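Local coordinates for Low density lipoprotein receptor adapter protein 1 (Rattus norvegicus, PDB 3SO6) that serves as a clathrin-associated adaptor for LDL receptor endocytosis, its phosphotyrosine-binding (PID) domain, the part present here, recognising the receptor's NPXY internalisation motif, at residues A[8-13]-A[42-47]. Sequence-based numbering, arbitrary orientation.
Sequences LKYLGM and KLQKVT
L8 and V46 form an antiparallel hydrogen-bonded pair, L8 N to V46 O at 2.8 Å and V46 N to L8 O at 2.9 Å, with K9 and K45 the non-hydrogen-bonded pair beside it. This joins strands 4-16 and 44-51, neighbours in the antiparallel sheet of the PTB domain, which has the PH-like fold; helix 22-38 lies in the connection between them. Y10 N reaches Q44 O almost straight, with an N-H...O angle of 173°. Beyond it the strands part, and a water accepts from Q44 N and donates to Y10 O, bridging the two strands. On one face, CG2 of V46 packs 3.7 Å from CB of Y10. Y10 has CG anti to the backbone N (chi1 -177°), and its ring leads away from strand 44-51 to strand 99-105, where OH hydrogen-bonds ND1 of H102 and the ring meets F104. OE1 of Q44 comes obliquely to CD2 of the Y10 ring (4.1 Å), amide and ring planes 74° apart, while NE2 hydrogen-bonds OD1 of D59. L43 sets CB and CD1 beside CB of K9, and CD2 against Y10 O. An alanine in place of L43 would keep CB but would probably leave CD2 of L11 without its partner across the contact and open a gap beside K9 CB and Y10 O. L11 and G12 both face A103, a classic beta bulge. L11 touches I32, V33 and A36 of helix 22-38, and its CD2 lies 3.7 Å from CD1 of L43.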
loop_
_atom_site.group_PDB
_atom_site.type_symbol
_atom_site.label_atom_id
_atom_site.label_comp_id
_atom_site.label_asym_id
_atom_site.label_seq_id
_atom_site.Cartn_x
_atom_site.Cartn_y
_atom_site.Cartn_z
ATOM N N LEU A 8 -11.886 0.768 1.040
ATOM C CA LEU A 8 -11.563 -0.445 0.310
ATOM C C LEU A 8 -11.872 -1.690 1.210
ATOM O O LEU A 8 -12.403 -1.573 2.327
ATOM C CB LEU A 8 -10.052 -0.431 -0.035
ATOM C CG LEU A 8 -9.550 0.833 -0.783
ATOM C CD1 LEU A 8 -8.115 0.582 -1.130
ATOM C CD2 LEU A 8 -10.309 1.124 -2.015
ATOM N N LYS A 9 -11.634 -2.869 0.658
ATOM C CA LYS A 9 -11.750 -4.107 1.415
ATOM C C LYS A 9 -10.361 -4.710 1.521
ATOM O O LYS A 9 -9.610 -4.695 0.548
ATOM C CB LYS A 9 -12.690 -5.064 0.718
ATOM C CG LYS A 9 -14.119 -4.609 0.827
ATOM C CD LYS A 9 -15.029 -5.523 0.022
ATOM C CE LYS A 9 -16.454 -4.965 -0.242
ATOM N NZ LYS A 9 -17.363 -6.011 -0.777
ATOM N N TYR A 10 -9.954 -5.183 2.720
ATOM C CA TYR A 10 -8.616 -5.730 2.941
ATOM C C TYR A 10 -8.585 -7.201 2.573
ATOM O O TYR A 10 -9.321 -8.004 3.117
ATOM C CB TYR A 10 -8.274 -5.593 4.417
ATOM C CG TYR A 10 -6.849 -6.077 4.710
ATOM C CD1 TYR A 10 -5.711 -5.669 3.908
ATOM C CD2 TYR A 10 -6.598 -6.934 5.784
ATOM C CE1 TYR A 10 -4.436 -6.048 4.240
ATOM C CE2 TYR A 10 -5.274 -7.325 6.087
ATOM C CZ TYR A 10 -4.193 -6.887 5.352
ATOM O OH TYR A 10 -2.906 -7.229 5.667
ATOM N N LEU A 11 -7.761 -7.544 1.581
ATOM C CA LEU A 11 -7.625 -8.959 1.214
ATOM C C LEU A 11 -6.697 -9.740 2.139
ATOM O O LEU A 11 -6.976 -10.922 2.431
ATOM C CB LEU A 11 -7.109 -9.026 -0.229
ATOM C CG LEU A 11 -8.132 -8.632 -1.357
ATOM C CD1 LEU A 11 -7.424 -8.242 -2.680
ATOM C CD2 LEU A 11 -9.086 -9.815 -1.652
ATOM N N GLY A 12 -5.649 -9.114 2.614
ATOM C CA GLY A 12 -4.687 -9.789 3.448
ATOM C C GLY A 12 -3.253 -9.435 3.051
ATOM O O GLY A 12 -3.008 -8.497 2.266
ATOM N N MET A 13 -2.341 -10.193 3.632
ATOM C CA MET A 13 -0.907 -9.943 3.446
ATOM C C MET A 13 -0.170 -11.236 3.226
ATOM O O MET A 13 -0.613 -12.318 3.632
ATOM C CB MET A 13 -0.333 -9.178 4.649
ATOM C CG MET A 13 -0.425 -9.866 5.987
ATOM S SD MET A 13 1.133 -9.336 6.953
ATOM C CE MET A 13 2.119 -10.223 5.583
ATOM N N LYS A 42 -16.454 -12.793 4.518
ATOM C CA LYS A 42 -16.490 -11.444 3.948
ATOM C C LYS A 42 -15.248 -10.663 4.385
ATOM O O LYS A 42 -14.723 -10.876 5.492
ATOM C CB LYS A 42 -17.762 -10.709 4.409
ATOM C CG LYS A 42 -19.042 -11.348 3.863
ATOM C CD LYS A 42 -18.948 -11.530 2.325
ATOM C CE LYS A 42 -19.725 -12.728 1.816
ATOM N NZ LYS A 42 -21.153 -12.408 1.599
ATOM N N LEU A 43 -14.727 -9.844 3.505
ATOM C CA LEU A 43 -13.537 -9.068 3.791
ATOM C C LEU A 43 -13.770 -7.924 4.779
ATOM O O LEU A 43 -14.810 -7.296 4.746
ATOM C CB LEU A 43 -12.970 -8.503 2.466
ATOM C CG LEU A 43 -12.709 -9.603 1.395
ATOM C CD1 LEU A 43 -12.251 -8.878 0.094
ATOM C CD2 LEU A 43 -11.685 -10.583 1.934
ATOM N N GLN A 44 -12.736 -7.598 5.567
ATOM C CA GLN A 44 -12.774 -6.424 6.488
ATOM C C GLN A 44 -12.767 -5.146 5.664
ATOM O O GLN A 44 -11.910 -4.975 4.806
ATOM C CB GLN A 44 -11.581 -6.511 7.443
ATOM C CG GLN A 44 -11.484 -5.331 8.462
ATOM C CD GLN A 44 -10.190 -5.314 9.180
ATOM O OE1 GLN A 44 -9.251 -5.986 8.770
ATOM N NE2 GLN A 44 -10.080 -4.493 10.227
ATOM N N LYS A 45 -13.684 -4.216 5.970
ATOM C CA LYS A 45 -13.720 -2.924 5.323
ATOM C C LYS A 45 -12.636 -2.039 5.962
ATOM O O LYS A 45 -12.584 -1.892 7.203
ATOM C CB LYS A 45 -15.117 -2.257 5.466
ATOM C CG LYS A 45 -16.152 -3.122 4.734
ATOM C CD LYS A 45 -17.540 -2.447 4.630
ATOM C CE LYS A 45 -18.561 -3.253 3.776
ATOM N NZ LYS A 45 -18.732 -4.672 4.300
ATOM N N VAL A 46 -11.733 -1.549 5.137
ATOM C CA VAL A 46 -10.685 -0.712 5.634
ATOM C C VAL A 46 -10.633 0.591 4.869
ATOM O O VAL A 46 -10.802 0.581 3.640
ATOM C CB VAL A 46 -9.318 -1.490 5.597
ATOM C CG1 VAL A 46 -8.071 -0.622 5.852
ATOM C CG2 VAL A 46 -9.366 -2.738 6.503
ATOM N N THR A 47 -10.322 1.677 5.573
ATOM C CA THR A 47 -10.120 2.993 4.980
ATOM C C THR A 47 -8.664 3.314 4.934
ATOM O O THR A 47 -7.932 3.056 5.864
ATOM C CB THR A 47 -10.894 4.040 5.830
ATOM O OG1 THR A 47 -12.270 3.646 5.751
ATOM C CG2 THR A 47 -10.700 5.417 5.325
HETATM O O HOH W 1 -10.217 -9.080 5.490
#